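Local coordinates for putative agmatine deiminase (Streptococcus mutans, PDB 2EWO), which probably hydrolyses agmatine to N-carbamoylputrescine and ammonia, as expected of an agmatine deiminase of the guanidino-group-modifying enzyme superfamily, at residues Thr92-Trp97 and Trp134-Leu139; Pro103-Asn108 and Gln364-Thr369; Ala115-Phe120 and Ser152-Asp157; Gly171-Thr176 and Leu202-Val207. All blocks are in the same frame, centred on the assembly; numbering follows the deposited sequence.

Interaction 1. Residues Thr92-Trp97 and Trp134-Leu139; sequences TNDDAW and WDQDAL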
loop_
_atom_site.group_PDB
_atom_site.type_symbol
_atom_site.label_atom_id
_atom_site.label_comp_id
_atom_site.label_asym_id
_atom_site.label_seq_id
_atom_site.Cartn_x
_atom_site.Cartn_y
_atom_site.Cartn_z
ATOM N N THR A 92 -4.140 3.065 9.860
ATOM C CA THR A 92 -4.370 1.775 9.185
ATOM C C THR A 92 -4.910 0.720 10.153
ATOM O O THR A 92 -4.593 0.740 11.341
ATOM C CB THR A 92 -3.068 1.179 8.564
ATOM O OG1 THR A 92 -2.168 0.803 9.607
ATOM C CG2 THR A 92 -2.390 2.163 7.651
ATOM N N ASN A 93 -5.712 -0.206 9.640
ATOM C CA ASN A 93 -6.277 -1.278 10.456
ATOM C C ASN A 93 -6.758 -2.376 9.541
ATOM O O ASN A 93 -7.176 -2.115 8.412
ATOM C CB ASN A 93 -7.462 -0.771 11.263
ATOM C CG ASN A 93 -8.612 -0.331 10.376
ATOM O OD1 ASN A 93 -9.245 -1.155 9.710
ATOM N ND2 ASN A 93 -8.879 0.979 10.349
ATOM N N ASP A 94 -6.720 -3.607 10.028
ATOM C CA ASP A 94 -7.167 -4.738 9.224
ATOM C C ASP A 94 -8.683 -4.839 9.232
ATOM O O ASP A 94 -9.287 -5.388 8.304
ATOM C CB ASP A 94 -6.537 -6.021 9.755
ATOM C CG ASP A 94 -5.025 -5.989 9.672
ATOM O OD1 ASP A 94 -4.517 -5.833 8.538
ATOM O OD2 ASP A 94 -4.365 -6.109 10.731
ATOM N N ASP A 95 -9.274 -4.307 10.299
ATOM C CA ASP A 95 -10.718 -4.271 10.476
ATOM C C ASP A 95 -11.078 -3.267 11.553
ATOM O O ASP A 95 -10.300 -3.049 12.483
ATOM C CB ASP A 95 -11.267 -5.637 10.853
ATOM C CG ASP A 95 -12.580 -5.911 10.176
ATOM O OD1 ASP A 95 -12.989 -5.068 9.348
ATOM O OD2 ASP A 95 -13.204 -6.953 10.451
ATOM N N ALA A 96 -12.268 -2.676 11.426
ATOM C CA ALA A 96 -12.743 -1.648 12.355
ATOM C C ALA A 96 -13.349 -2.165 13.656
ATOM O O ALA A 96 -14.553 -2.348 13.729
ATOM C CB ALA A 96 -13.750 -0.750 11.644
ATOM N N TRP A 97 -12.526 -2.390 14.678
ATOM C CA TRP A 97 -13.023 -2.863 15.972
ATOM C C TRP A 97 -12.233 -2.254 17.140
ATOM O O TRP A 97 -11.791 -2.945 18.065
ATOM C CB TRP A 97 -12.997 -4.394 16.035
ATOM C CG TRP A 97 -13.766 -5.010 14.899
ATOM C CD1 TRP A 97 -13.255 -5.456 13.715
ATOM C CD2 TRP A 97 -15.193 -5.132 14.789
ATOM N NE1 TRP A 97 -14.272 -5.841 12.874
ATOM C CE2 TRP A 97 -15.472 -5.651 13.507
ATOM C CE3 TRP A 97 -16.264 -4.846 15.647
ATOM C CZ2 TRP A 97 -16.781 -5.893 13.059
ATOM C CZ3 TRP A 97 -17.567 -5.085 15.200
ATOM C CH2 TRP A 97 -17.810 -5.602 13.919
ATOM N N TRP A 134 -3.236 -9.642 11.294
ATOM C CA TRP A 134 -3.801 -8.795 12.368
ATOM C C TRP A 134 -2.736 -7.909 13.003
ATOM O O TRP A 134 -2.905 -7.395 14.114
ATOM C CB TRP A 134 -4.434 -9.667 13.461
ATOM C CG TRP A 134 -3.461 -10.537 14.246
ATOM C CD1 TRP A 134 -2.547 -10.117 15.166
ATOM C CD2 TRP A 134 -3.326 -11.971 14.175
ATOM N NE1 TRP A 134 -1.852 -11.195 15.675
ATOM C CE2 TRP A 134 -2.309 -12.341 15.084
ATOM C CE3 TRP A 134 -3.966 -12.974 13.433
ATOM C CZ2 TRP A 134 -1.916 -13.672 15.269
ATOM C CZ3 TRP A 134 -3.578 -14.296 13.613
ATOM C CH2 TRP A 134 -2.558 -14.633 14.526
ATOM N N ASP A 135 -1.637 -7.748 12.277
ATOM C CA ASP A 135 -0.510 -6.965 12.740
ATOM C C ASP A 135 -0.775 -5.468 12.727
ATOM O O ASP A 135 -0.268 -4.750 13.583
ATOM C CB ASP A 135 0.732 -7.315 11.908
ATOM C CG ASP A 135 0.505 -7.164 10.413
ATOM O OD1 ASP A 135 -0.426 -7.811 9.871
ATOM O OD2 ASP A 135 1.270 -6.401 9.774
ATOM N N GLN A 136 -1.565 -4.991 11.770
ATOM C CA GLN A 136 -1.863 -3.562 11.715
ATOM C C GLN A 136 -2.811 -3.159 12.853
ATOM O O GLN A 136 -2.757 -2.030 13.340
ATOM C CB GLN A 136 -2.475 -3.167 10.363
ATOM C CG GLN A 136 -1.516 -3.222 9.168
ATOM C CD GLN A 136 -0.235 -2.414 9.366
ATOM O OE1 GLN A 136 -0.278 -1.246 9.754
ATOM N NE2 GLN A 136 0.913 -3.034 9.088
ATOM N N ASP A 137 -3.671 -4.086 13.273
ATOM C CA ASP A 137 -4.609 -3.827 14.360
ATOM C C ASP A 137 -3.822 -3.809 15.665
ATOM O O ASP A 137 -4.093 -2.999 16.548
ATOM C CB ASP A 137 -5.713 -4.904 14.428
ATOM C CG ASP A 137 -6.693 -4.855 13.226
ATOM O OD1 ASP A 137 -7.014 -3.744 12.727
ATOM O OD2 ASP A 137 -7.164 -5.938 12.801
ATOM N N ALA A 138 -2.849 -4.700 15.802
ATOM C CA ALA A 138 -2.052 -4.707 17.024
ATOM C C ALA A 138 -1.249 -3.404 17.132
ATOM O O ALA A 138 -0.559 -3.165 18.122
ATOM C CB ALA A 138 -1.116 -5.904 17.043
ATOM N N LEU A 139 -1.327 -2.563 16.109
ATOM C CA LEU A 139 -0.612 -1.297 16.148
ATOM C C LEU A 139 -1.534 -0.180 16.603
ATOM O O LEU A 139 -1.111 0.757 17.278
ATOM C CB LEU A 139 -0.052 -0.957 14.772
ATOM C CG LEU A 139 1.369 -1.460 14.505
ATOM C CD1 LEU A 139 1.585 -1.618 13.010
ATOM C CD2 LEU A 139 2.367 -0.490 15.126
#
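Asp94 and Asp137 exchange bonds across this contact, the side chain of each meeting main-chain N-H groups of the other segment. Asp137 OD1 accepts the amide of Asp94 at an N-to-OD1 distance of 2.7 Å, the donor standing 46° out of the carboxylate plane, and takes a weaker bond from the N of Asp95. In return Asp94 OD2 receives two weak bonds, from the N of Gln136 at 3.2 Å and from the N of Asp137 at 3.3 Å, at the beginning of helix 137-146. The two carboxylate planes are nearly perpendicular, 80° apart. The Gln136 side chain has CB beside the Asp94 carboxylate, bends at chi2 (-54°) and brings OE1 to Thr92, whose OG1 donates to it over 2.8 Å. One shell out, Tyr131 OH adds a weak bond to Asp137 OD2, and the carbonyls of Asn93 and Asp94 are held by Trp33 and Arg34. Asp95 turns away from helix 137-146: its OD2 takes the indole N-H of Trp97, and its OD1 that of Trp38. A third subunit reaches the edge, where its Glu90 accepts the N of Thr92. The whole is a buried junction of a loop with a helix N-terminus, in which carboxylates bind main-chain amides, here tying the loop after strand 86-90 into the pentein-type fold of this deiminase family.

Interaction 2. Residues Pro103-Asn108 and Gln364-Thr369; sequences PTFLVN and QQQPAT
Gln364 opens the contact by folding its side chain toward Pro103 and Phe105. A bend at chi2 (62°) brings the amide beside Pro103 O, too poorly aligned for a hydrogen bond. Gln364 NE2 instead bonds Gln365 O at 3.1 Å. The same nitrogen sits at the edge of the Phe105 ring. Gln364 OE1 accepts a hydrogen bond from a water, 3.3 Å away, that also bonds Thr104 OG1. Gln365 offers its carbonyl O obliquely to Phe105 CD1 (3.6 Å), while its side chain starts out away from strand 104-107 and its OE1 bonds Arg99. At Gln366 the CB lies over one face of the Phe105 ring, 4.2 Å from the ring centroid and displaced toward the rim, a CH-pi contact. Pro367 completes the row with its CD 3.7 Å from Phe105 CB. Strands 104-107 and 364-367 run almost parallel, 15° apart with their axes 7.2 Å from each other, yet they belong to different sheets: the first pairs with strand 113-119, the second with strand 24-29. With no direct hydrogen bond between the two segments, this buried junction of two sheets depends on Phe105 packing against aliphatic carbons, and one water links the polar groups at its end.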
loop_
_atom_site.group_PDB
_atom_site.type_symbol
_atom_site.label_atom_id
_atom_site.label_comp_id
_atom_site.label_asym_id
_atom_site.label_seq_id
_atom_site.Cartn_x
_atom_site.Cartn_y
_atom_site.Cartn_z
ATOM N N PRO A 103 -6.812 0.878 22.777
ATOM C CA PRO A 103 -6.236 1.003 24.115
ATOM C C PRO A 103 -7.320 1.065 25.177
ATOM O O PRO A 103 -8.405 1.597 24.944
ATOM C CB PRO A 103 -5.469 2.311 24.027
ATOM C CG PRO A 103 -6.401 3.144 23.245
ATOM C CD PRO A 103 -6.844 2.190 22.115
ATOM N N THR A 104 -7.016 0.519 26.346
ATOM C CA THR A 104 -7.942 0.507 27.469
ATOM C C THR A 104 -7.342 1.485 28.454
ATOM O O THR A 104 -6.517 1.112 29.283
ATOM C CB THR A 104 -8.009 -0.908 28.115
ATOM O OG1 THR A 104 -8.457 -1.863 27.144
ATOM C CG2 THR A 104 -8.952 -0.927 29.295
ATOM N N PHE A 105 -7.752 2.745 28.355
ATOM C CA PHE A 105 -7.228 3.798 29.227
ATOM C C PHE A 105 -7.317 3.578 30.741
ATOM O O PHE A 105 -8.023 2.699 31.229
ATOM C CB PHE A 105 -7.892 5.113 28.866
ATOM C CG PHE A 105 -7.765 5.455 27.422
ATOM C CD1 PHE A 105 -8.707 5.012 26.503
ATOM C CD2 PHE A 105 -6.706 6.220 26.972
ATOM C CE1 PHE A 105 -8.602 5.328 25.148
ATOM C CE2 PHE A 105 -6.589 6.543 25.622
ATOM C CZ PHE A 105 -7.543 6.094 24.707
ATOM N N LEU A 106 -6.565 4.383 31.477
ATOM C CA LEU A 106 -6.540 4.290 32.922
ATOM C C LEU A 106 -6.503 5.700 33.479
ATOM O O LEU A 106 -6.402 6.672 32.730
ATOM C CB LEU A 106 -5.302 3.521 33.390
ATOM C CG LEU A 106 -5.109 2.098 32.856
ATOM C CD1 LEU A 106 -3.717 1.627 33.197
ATOM C CD2 LEU A 106 -6.151 1.159 33.444
ATOM N N VAL A 107 -6.580 5.813 34.796
ATOM C CA VAL A 107 -6.549 7.117 35.426
ATOM C C VAL A 107 -6.110 6.957 36.877
ATOM O O VAL A 107 -6.390 5.944 37.511
ATOM C CB VAL A 107 -7.932 7.778 35.344
ATOM C CG1 VAL A 107 -8.963 6.902 36.023
ATOM C CG2 VAL A 107 -7.876 9.164 35.970
ATOM N N ASN A 108 -5.400 7.955 37.387
ATOM C CA ASN A 108 -4.903 7.926 38.755
ATOM C C ASN A 108 -5.740 8.833 39.656
ATOM O O ASN A 108 -5.443 9.011 40.840
ATOM C CB ASN A 108 -3.421 8.338 38.773
ATOM C CG ASN A 108 -3.183 9.735 38.201
ATOM O OD1 ASN A 108 -3.815 10.138 37.226
ATOM N ND2 ASN A 108 -2.259 10.466 38.797
ATOM N N GLN A 364 -14.588 3.242 21.336
ATOM C CA GLN A 364 -13.659 3.223 22.465
ATOM C C GLN A 364 -13.541 4.643 22.996
ATOM O O GLN A 364 -13.021 5.536 22.318
ATOM C CB GLN A 364 -12.294 2.719 21.992
ATOM C CG GLN A 364 -11.220 2.789 23.077
ATOM C CD GLN A 364 -11.545 1.919 24.290
ATOM O OE1 GLN A 364 -11.712 0.708 24.149
ATOM N NE2 GLN A 364 -11.648 2.467 25.485
ATOM N N GLN A 365 -14.035 4.834 24.198
ATOM C CA GLN A 365 -14.041 6.164 24.808
ATOM C C GLN A 365 -12.809 6.373 25.691
ATOM O O GLN A 365 -12.280 5.424 26.292
ATOM C CB GLN A 365 -15.320 6.356 25.625
ATOM C CG GLN A 365 -15.207 5.865 27.064
ATOM C CD GLN A 365 -15.028 4.349 27.170
ATOM O OE1 GLN A 365 -15.334 3.625 26.226
ATOM N NE2 GLN A 365 -14.542 3.823 28.277
ATOM N N GLN A 366 -12.416 7.634 25.709
ATOM C CA GLN A 366 -11.265 8.131 26.471
ATOM C C GLN A 366 -11.774 8.989 27.641
ATOM O O GLN A 366 -12.417 10.030 27.431
ATOM C CB GLN A 366 -10.378 8.962 25.537
ATOM C CG GLN A 366 -9.288 9.751 26.261
ATOM C CD GLN A 366 -8.677 10.849 25.385
ATOM O OE1 GLN A 366 -7.831 11.609 25.853
ATOM N NE2 GLN A 366 -9.061 10.982 24.129
ATOM N N PRO A 367 -11.532 8.584 28.903
ATOM C CA PRO A 367 -11.982 9.348 30.073
ATOM C C PRO A 367 -11.295 10.698 30.162
ATOM O O PRO A 367 -10.032 10.752 30.086
ATOM C CB PRO A 367 -11.546 8.505 31.248
ATOM C CG PRO A 367 -10.813 7.287 30.707
ATOM C CD PRO A 367 -10.803 7.350 29.209
ATOM N N ALA A 368 -12.091 11.755 30.337
ATOM C CA ALA A 368 -11.559 13.142 30.464
ATOM C C ALA A 368 -10.646 13.235 31.694
ATOM O O ALA A 368 -10.561 12.296 32.498
ATOM C CB ALA A 368 -12.705 14.140 30.615
ATOM N N THR A 369 -9.973 14.376 31.857
ATOM C CA THR A 369 -9.019 14.506 32.971
ATOM C C THR A 369 -9.007 15.867 33.711
ATOM O O THR A 369 -9.577 16.013 34.801
ATOM C CB THR A 369 -7.585 14.260 32.483
ATOM O OG1 THR A 369 -6.742 13.958 33.588
ATOM C CG2 THR A 369 -6.971 15.459 31.760
HETATM O O HOH W 1 -11.488 -1.464 26.621
#

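Interaction 3. Residues Ala115-Phe120 and Ser152-Asp157; sequences AVDWEF and SYKTKD
Asp117 and Lys154 both extend CG trans to the main-chain nitrogen (chi1 176° and -176°), and a bend at Lys154 chi2 (63°) then carries the amine back over the neighbouring strand. These side chains ride on one face of a parallel pair, strands 113-119 and 152-155, joined through helix 137-146 as a beta-alpha-beta unit. Lys154 NZ forms a salt bridge with Asp117 OD2 at 3.3 Å, weak as a hydrogen bond, and donates to Trp118 O at 3.1 Å from above the carbonyl plane. Asp117 OD2 has a second and stronger partner in Arg4, on the outer strand 4-5, so its charge is shared between two cations. The backbone ladder beneath is regular: Tyr153 N bonds Ala115 O (2.8 Å), Asp117 N bonds Tyr153 O (2.6 Å), and Thr155 N bonds Asp117 O (3.2 Å). The Tyr153 ring presents its edge to Ala115 O, while its hydroxyl continues to Arg114. Farther along, Glu119 folds its carboxylate alongside the backbone of Lys156 and Asp157, where the second chain turns a corner. Val116 and Tyr153 lie on the other face, the side covered by Tyr201 of helix 191-202. There the methyls Val116 CG2 and Thr155 CG2 meet at 3.9 Å, and Thr155 CG2 also reaches the benzo side of the Trp118 indole, 3.4 Å from CE3.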
loop_
_atom_site.group_PDB
_atom_site.type_symbol
_atom_site.label_atom_id
_atom_site.label_comp_id
_atom_site.label_asym_id
_atom_site.label_seq_id
_atom_site.Cartn_x
_atom_site.Cartn_y
_atom_site.Cartn_z
ATOM N N ALA A 115 -2.679 4.007 30.314
ATOM C CA ALA A 115 -3.403 3.024 29.491
ATOM C C ALA A 115 -2.774 1.631 29.533
ATOM O O ALA A 115 -1.612 1.472 29.887
ATOM C CB ALA A 115 -3.502 3.500 28.039
ATOM N N VAL A 116 -3.552 0.618 29.175
ATOM C CA VAL A 116 -3.037 -0.741 29.168
ATOM C C VAL A 116 -3.258 -1.322 27.786
ATOM O O VAL A 116 -4.395 -1.484 27.349
ATOM C CB VAL A 116 -3.736 -1.637 30.219
ATOM C CG1 VAL A 116 -5.227 -1.398 30.193
ATOM C CG2 VAL A 116 -3.443 -3.106 29.934
ATOM N N ASP A 117 -2.163 -1.612 27.092
ATOM C CA ASP A 117 -2.246 -2.177 25.753
ATOM C C ASP A 117 -2.110 -3.693 25.845
ATOM O O ASP A 117 -1.079 -4.207 26.280
ATOM C CB ASP A 117 -1.147 -1.571 24.867
ATOM C CG ASP A 117 -1.112 -2.174 23.475
ATOM O OD1 ASP A 117 -2.124 -2.772 23.041
ATOM O OD2 ASP A 117 -0.068 -2.033 22.805
ATOM N N TRP A 118 -3.170 -4.401 25.457
ATOM C CA TRP A 118 -3.185 -5.861 25.494
ATOM C C TRP A 118 -2.665 -6.414 24.172
ATOM O O TRP A 118 -2.392 -5.669 23.227
ATOM C CB TRP A 118 -4.613 -6.397 25.728
ATOM C CG TRP A 118 -5.433 -5.677 26.800
ATOM C CD1 TRP A 118 -6.351 -4.679 26.603
ATOM C CD2 TRP A 118 -5.365 -5.875 28.220
ATOM N NE1 TRP A 118 -6.850 -4.245 27.806
ATOM C CE2 TRP A 118 -6.261 -4.960 28.814
ATOM C CE3 TRP A 118 -4.631 -6.738 29.052
ATOM C CZ2 TRP A 118 -6.440 -4.881 30.197
ATOM C CZ3 TRP A 118 -4.813 -6.654 30.428
ATOM C CH2 TRP A 118 -5.708 -5.733 30.982
ATOM N N GLU A 119 -2.530 -7.730 24.112
ATOM C CA GLU A 119 -2.073 -8.379 22.896
ATOM C C GLU A 119 -3.320 -8.739 22.122
ATOM O O GLU A 119 -4.273 -9.252 22.695
ATOM C CB GLU A 119 -1.316 -9.650 23.227
ATOM C CG GLU A 119 -0.287 -9.460 24.284
ATOM C CD GLU A 119 1.061 -9.910 23.816
ATOM O OE1 GLU A 119 1.146 -11.055 23.326
ATOM O OE2 GLU A 119 2.029 -9.127 23.937
ATOM N N PHE A 120 -3.316 -8.482 20.823
ATOM C CA PHE A 120 -4.475 -8.777 19.982
ATOM C C PHE A 120 -4.130 -9.840 18.947
ATOM O O PHE A 120 -3.145 -9.703 18.233
ATOM C CB PHE A 120 -4.916 -7.499 19.266
ATOM C CG PHE A 120 -6.075 -7.687 18.333
ATOM C CD1 PHE A 120 -7.345 -7.956 18.830
ATOM C CD2 PHE A 120 -5.898 -7.570 16.955
ATOM C CE1 PHE A 120 -8.424 -8.102 17.976
ATOM C CE2 PHE A 120 -6.969 -7.712 16.085
ATOM C CZ PHE A 120 -8.237 -7.980 16.598
ATOM N N SER A 152 1.759 3.889 28.371
ATOM C CA SER A 152 0.972 2.671 28.352
ATOM C C SER A 152 1.708 1.503 28.955
ATOM O O SER A 152 2.932 1.505 29.041
ATOM C CB SER A 152 0.580 2.322 26.921
ATOM O OG SER A 152 1.738 2.076 26.143
ATOM N N TYR A 153 0.933 0.508 29.378
ATOM C CA TYR A 153 1.456 -0.712 29.967
ATOM C C TYR A 153 1.229 -1.793 28.930
ATOM O O TYR A 153 0.143 -1.862 28.353
ATOM C CB TYR A 153 0.681 -1.092 31.230
ATOM C CG TYR A 153 0.747 -0.083 32.353
ATOM C CD1 TYR A 153 -0.075 1.049 32.361
ATOM C CD2 TYR A 153 1.655 -0.244 33.392
ATOM C CE1 TYR A 153 0.015 2.004 33.376
ATOM C CE2 TYR A 153 1.755 0.695 34.404
ATOM C CZ TYR A 153 0.940 1.820 34.386
ATOM O OH TYR A 153 1.131 2.782 35.343
ATOM N N LYS A 154 2.236 -2.633 28.693
ATOM C CA LYS A 154 2.120 -3.726 27.720
ATOM C C LYS A 154 2.071 -5.100 28.388
ATOM O O LYS A 154 3.047 -5.557 28.990
ATOM C CB LYS A 154 3.285 -3.698 26.728
ATOM C CG LYS A 154 3.186 -4.744 25.627
ATOM C CD LYS A 154 1.963 -4.500 24.755
ATOM C CE LYS A 154 1.884 -5.493 23.593
ATOM N NZ LYS A 154 0.673 -5.277 22.752
ATOM N N THR A 155 0.918 -5.751 28.270
ATOM C CA THR A 155 0.711 -7.075 28.839
ATOM C C THR A 155 1.312 -8.110 27.884
ATOM O O THR A 155 0.606 -8.698 27.067
ATOM C CB THR A 155 -0.800 -7.358 29.032
ATOM O OG1 THR A 155 -1.493 -7.171 27.791
ATOM C CG2 THR A 155 -1.378 -6.421 30.077
ATOM N N LYS A 156 2.619 -8.328 27.989
ATOM C CA LYS A 156 3.283 -9.268 27.101
ATOM C C LYS A 156 2.767 -10.689 27.257
ATOM O O LYS A 156 2.639 -11.212 28.370
ATOM C CB LYS A 156 4.805 -9.229 27.301
ATOM C CG LYS A 156 5.589 -10.026 26.245
ATOM C CD LYS A 156 7.093 -9.705 26.223
ATOM C CE LYS A 156 7.800 -10.441 25.069
ATOM N NZ LYS A 156 9.248 -10.099 24.890
ATOM N N ASP A 157 2.462 -11.291 26.109
ATOM C CA ASP A 157 1.954 -12.656 26.000
ATOM C C ASP A 157 0.547 -12.862 26.546
ATOM O O ASP A 157 0.051 -13.988 26.595
ATOM C CB ASP A 157 2.926 -13.639 26.654
ATOM C CG ASP A 157 4.249 -13.702 25.922
ATOM O OD1 ASP A 157 4.223 -13.881 24.690
ATOM O OD2 ASP A 157 5.310 -13.576 26.569
#

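Interaction 4. Residues Gly171-Thr176 and Leu202-Val207; sequences GTVLVT and LNCVKV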
loop_
_atom_site.group_PDB
_atom_site.type_symbol
_atom_site.label_atom_id
_atom_site.label_comp_id
_atom_site.label_asym_id
_atom_site.label_seq_id
_atom_site.Cartn_x
_atom_site.Cartn_y
_atom_site.Cartn_z
ATOM N N GLY A 171 -12.911 -1.848 42.330
ATOM C CA GLY A 171 -12.374 -3.193 42.159
ATOM C C GLY A 171 -13.219 -4.369 41.698
ATOM O O GLY A 171 -13.234 -5.414 42.346
ATOM N N THR A 172 -13.902 -4.232 40.573
ATOM C CA THR A 172 -14.712 -5.337 40.086
ATOM C C THR A 172 -14.843 -5.289 38.579
ATOM O O THR A 172 -15.012 -4.222 37.998
ATOM C CB THR A 172 -16.122 -5.318 40.703
ATOM O OG1 THR A 172 -16.025 -5.367 42.133
ATOM C CG2 THR A 172 -16.928 -6.522 40.221
ATOM N N VAL A 173 -14.762 -6.449 37.943
ATOM C CA VAL A 173 -14.881 -6.504 36.500
ATOM C C VAL A 173 -15.760 -7.680 36.111
ATOM O O VAL A 173 -15.890 -8.644 36.867
ATOM C CB VAL A 173 -13.494 -6.644 35.840
ATOM C CG1 VAL A 173 -12.817 -7.924 36.305
ATOM C CG2 VAL A 173 -13.634 -6.615 34.336
ATOM N N LEU A 174 -16.377 -7.589 34.938
ATOM C CA LEU A 174 -17.248 -8.649 34.435
ATOM C C LEU A 174 -16.670 -9.367 33.217
ATOM O O LEU A 174 -16.808 -8.881 32.094
ATOM C CB LEU A 174 -18.616 -8.071 34.061
ATOM C CG LEU A 174 -19.598 -7.806 35.200
ATOM C CD1 LEU A 174 -20.865 -7.123 34.672
ATOM C CD2 LEU A 174 -19.933 -9.130 35.861
ATOM N N VAL A 175 -16.036 -10.519 33.431
ATOM C CA VAL A 175 -15.467 -11.295 32.322
ATOM C C VAL A 175 -16.344 -12.510 32.011
ATOM O O VAL A 175 -17.181 -12.897 32.822
ATOM C CB VAL A 175 -14.036 -11.808 32.631
ATOM C CG1 VAL A 175 -13.118 -10.640 32.956
ATOM C CG2 VAL A 175 -14.079 -12.814 33.773
ATOM N N THR A 176 -16.141 -13.107 30.841
ATOM C CA THR A 176 -16.913 -14.269 30.403
ATOM C C THR A 176 -15.971 -15.471 30.188
ATOM O O THR A 176 -15.326 -15.570 29.152
ATOM C CB THR A 176 -17.689 -13.904 29.094
ATOM O OG1 THR A 176 -18.096 -15.092 28.412
ATOM C CG2 THR A 176 -16.826 -13.038 28.178
ATOM N N LEU A 202 -6.348 -3.560 35.787
ATOM C CA LEU A 202 -7.661 -2.926 35.882
ATOM C C LEU A 202 -7.879 -2.391 37.295
ATOM O O LEU A 202 -8.637 -1.443 37.511
ATOM C CB LEU A 202 -8.757 -3.936 35.529
ATOM C CG LEU A 202 -9.162 -4.047 34.064
ATOM C CD1 LEU A 202 -7.934 -4.011 33.191
ATOM C CD2 LEU A 202 -9.957 -5.327 33.847
ATOM N N ASN A 203 -7.184 -3.002 38.248
ATOM C CA ASN A 203 -7.282 -2.634 39.651
ATOM C C ASN A 203 -8.616 -3.117 40.211
ATOM O O ASN A 203 -9.282 -2.415 40.967
ATOM C CB ASN A 203 -7.146 -1.119 39.825
ATOM C CG ASN A 203 -6.064 -0.748 40.817
ATOM O OD1 ASN A 203 -5.800 0.428 41.047
ATOM N ND2 ASN A 203 -5.429 -1.754 41.412
ATOM N N CYS A 204 -8.993 -4.329 39.820
ATOM C CA CYS A 204 -10.235 -4.946 40.259
ATOM C C CYS A 204 -9.931 -6.028 41.285
ATOM O O CYS A 204 -9.387 -7.077 40.944
ATOM C CB CYS A 204 -10.970 -5.574 39.068
ATOM S SG CYS A 204 -11.576 -4.412 37.816
ATOM N N VAL A 205 -10.283 -5.774 42.542
ATOM C CA VAL A 205 -10.041 -6.741 43.605
ATOM C C VAL A 205 -10.955 -7.974 43.508
ATOM O O VAL A 205 -10.807 -8.924 44.283
ATOM C CB VAL A 205 -10.174 -6.078 45.012
ATOM C CG1 VAL A 205 -8.934 -5.237 45.316
ATOM C CG2 VAL A 205 -11.414 -5.196 45.070
ATOM N N LYS A 206 -11.886 -7.964 42.555
ATOM C CA LYS A 206 -12.787 -9.102 42.370
ATOM C C LYS A 206 -13.245 -9.290 40.931
ATOM O O LYS A 206 -13.634 -8.331 40.266
ATOM C CB LYS A 206 -14.024 -8.969 43.255
ATOM C CG LYS A 206 -14.976 -10.151 43.118
ATOM C CD LYS A 206 -16.167 -10.020 44.041
ATOM C CE LYS A 206 -17.015 -11.284 44.031
ATOM N NZ LYS A 206 -18.164 -11.158 44.968
ATOM N N VAL A 207 -13.284 -10.586 40.474
ATOM C CA VAL A 207 -13.677 -10.843 39.079
ATOM C C VAL A 207 -14.880 -11.798 39.043
ATOM O O VAL A 207 -14.801 -12.944 39.509
ATOM C CB VAL A 207 -12.500 -11.468 38.317
ATOM C CG1 VAL A 207 -11.862 -12.645 39.059
ATOM C CG2 VAL A 207 -12.898 -12.011 36.943
#
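Thr172-Val173 and Lys206-Val207 form a short parallel pairing, Thr172 bridged to Lys206 and Val173 to Val207; Val173 N donates to Lys206 O at 3.2 Å, and Lys206 N makes a weak bond of 2.9 Å to Gly171 O. The CA of Gly171 lies beside the turn at Asn203 and Cys204, where helix 191-202 has ended with positive phi at Asn203, and CG2 of Val205 closes over the Gly171 carbonyl. Two unlike faces result. On one, Val173 is the residue around which the others pack: its CG2 meets Leu202 CD2 at 3.9 Å, the two side chains crossing at about a right angle, its CB rests on Cys204 SG at 3.5 Å, and its CG1 faces Val207 CB. The branching of Val207 sends CG2 trans to the main-chain nitrogen, toward Val175, where the two CG2 methyls touch at 3.5 Å. Val167 and Ile165 of the adjacent strand 165-168, and Leu198 of helix 191-202, continue this apolar layer. The opposite face is more polar. Thr172 OG1 donates to the carbonyl O of Gly171 and accepts the N of Ala264, while the extended Lys206 chain (chi1 -179°) carries its amine away from strand 172-176 to Thr262 O. Strand 172-176 thus lies in the middle of a three-stranded mixed sheet, antiparallel to 165-168 and parallel to 206-210. The parallel neighbour is reached through helix 191-202, an arrangement typical of a beta-alpha-beta crossover, with valines of both strands packed beneath the connecting helix.

Overall arrangement
Interaction 3 is the hub of the set. Its strand 113-119 is the sheet neighbour of strand 104-107 from interaction 2; the centres of interactions 2 and 3 lie 14 Å apart, and Thr104 OG1 probably bonds Trp118 NE1 at 2.9 Å. The same indole reaches interaction 4, where Trp118 CZ2 packs 3.5 Å from Leu202 CD1. Interaction 1 meets interaction 3 where Asp137 CB lies 3.5 Å from Phe120 CE2, and its helix 137-146 connects the two strands of interaction 3. Interactions 1 and 4 remain separate, with nearest atoms about 15 Å apart. Interaction 2 brings strand 364-367 against strand 104-107, joining two sheets; in related deiminases the active site lies at the propeller's centre, probably also here.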